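Side-chain contact in uncharacterized protein (PDB 3P1Z), which is of unknown function but may bind nucleic acid and act as a tRNA-intron lyase: residues A[53-56]-A[57-60]. Numbering follows the deposited sequence.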
# COMPACT_ATOMS: atom_id res chain seq x y z
N ALA A 53 -14.09 -8.15 32.24
CA ALA A 53 -12.68 -8.02 31.92
C ALA A 53 -12.31 -6.55 32.05
O ALA A 53 -11.21 -6.23 32.51
CB ALA A 53 -12.39 -8.52 30.52
N TYR A 54 -13.22 -5.66 31.66
CA TYR A 54 -12.93 -4.23 31.67
C TYR A 54 -12.73 -3.74 33.08
O TYR A 54 -11.67 -3.22 33.42
CB TYR A 54 -14.05 -3.40 31.05
CG TYR A 54 -13.83 -1.91 31.21
CD1 TYR A 54 -12.57 -1.36 31.03
CD2 TYR A 54 -14.88 -1.05 31.54
CE1 TYR A 54 -12.36 -0.01 31.17
CE2 TYR A 54 -14.67 0.30 31.67
CZ TYR A 54 -13.41 0.82 31.48
OH TYR A 54 -13.19 2.18 31.61
N GLN A 55 -13.77 -3.89 33.90
CA GLN A 55 -13.74 -3.36 35.25
C GLN A 55 -12.57 -3.98 36.04
O GLN A 55 -12.03 -3.36 36.95
CB GLN A 55 -15.11 -3.53 35.94
CG GLN A 55 -16.24 -2.70 35.27
CD GLN A 55 -16.26 -1.23 35.70
OE1 GLN A 55 -15.34 -0.75 36.36
NE2 GLN A 55 -17.31 -0.52 35.33
N ALA A 56 -12.15 -5.19 35.66
CA ALA A 56 -10.89 -5.73 36.16
C ALA A 56 -9.73 -4.78 35.83
O ALA A 56 -9.05 -4.28 36.73
CB ALA A 56 -10.64 -7.13 35.59
N SER A 57 -9.53 -4.50 34.54
CA SER A 57 -8.42 -3.68 34.04
C SER A 57 -8.39 -2.21 34.51
O SER A 57 -7.44 -1.48 34.22
CB SER A 57 -8.37 -3.72 32.51
OG SER A 57 -9.24 -2.75 31.92
N ARG A 58 -9.43 -1.78 35.21
CA ARG A 58 -9.40 -0.47 35.85
C ARG A 58 -9.01 -0.67 37.31
O ARG A 58 -8.70 0.29 38.02
CB ARG A 58 -10.76 0.24 35.74
CG ARG A 58 -11.00 0.94 34.40
CD ARG A 58 -12.44 1.43 34.28
NE ARG A 58 -12.62 2.80 34.75
CZ ARG A 58 -13.32 3.14 35.84
NH1 ARG A 58 -13.90 2.20 36.57
NH2 ARG A 58 -13.43 4.41 36.19
N GLY A 59 -9.02 -1.92 37.74
CA GLY A 59 -8.66 -2.27 39.10
C GLY A 59 -9.83 -2.18 40.06
O GLY A 59 -9.65 -2.31 41.28
N MET A 60 -11.03 -1.95 39.50
CA MET A 60 -12.26 -1.76 40.28
C MET A 60 -13.01 -3.06 40.59
O MET A 60 -13.94 -3.07 41.40
CB MET A 60 -13.23 -0.84 39.53
CG MET A 60 -12.61 0.43 38.95
SD MET A 60 -12.00 1.53 40.23
CE MET A 60 -10.27 1.08 40.26
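Tyr54 holds CG anti to its own N (chi1 173°) and Arg58, one turn on, holds CG anti to its carbonyl carbon (chi1 -81°), which swings the ring and the start of the arginine chain together. Both sit where helix 49-57, in the SEN2-like N-terminal domain, ends in a Schellman motif. Arg58 CG lies 3.6 Å from Tyr54 CE1, and the guanidinium, carried off by a bend at chi3, is tilted 45° to the ring. Arg58 NH1 reaches Gln55 OE1 in a weak hydrogen bond of 3.3 Å, the amide standing almost perpendicular to the guanidinium; the same OE1 takes a second weak bond from Tyr32. A leucine in place of Tyr54 would probably leave Arg58 CG without its aromatic neighbour and open a gap beside it. Helix 83-95 covers this side, Phe90 touching Ser57 and Arg93 and Arg94 touching Tyr54. Gly59, with positive phi, turns the chain out of the helix: its N bonds Ala56 O, and Met60 N returns weakly to Gln55 O. Within the last turn, Ser57 OG gives its hydrogen to a lone pair of Tyr54 O, 2.9 Å away and in the carbonyl plane.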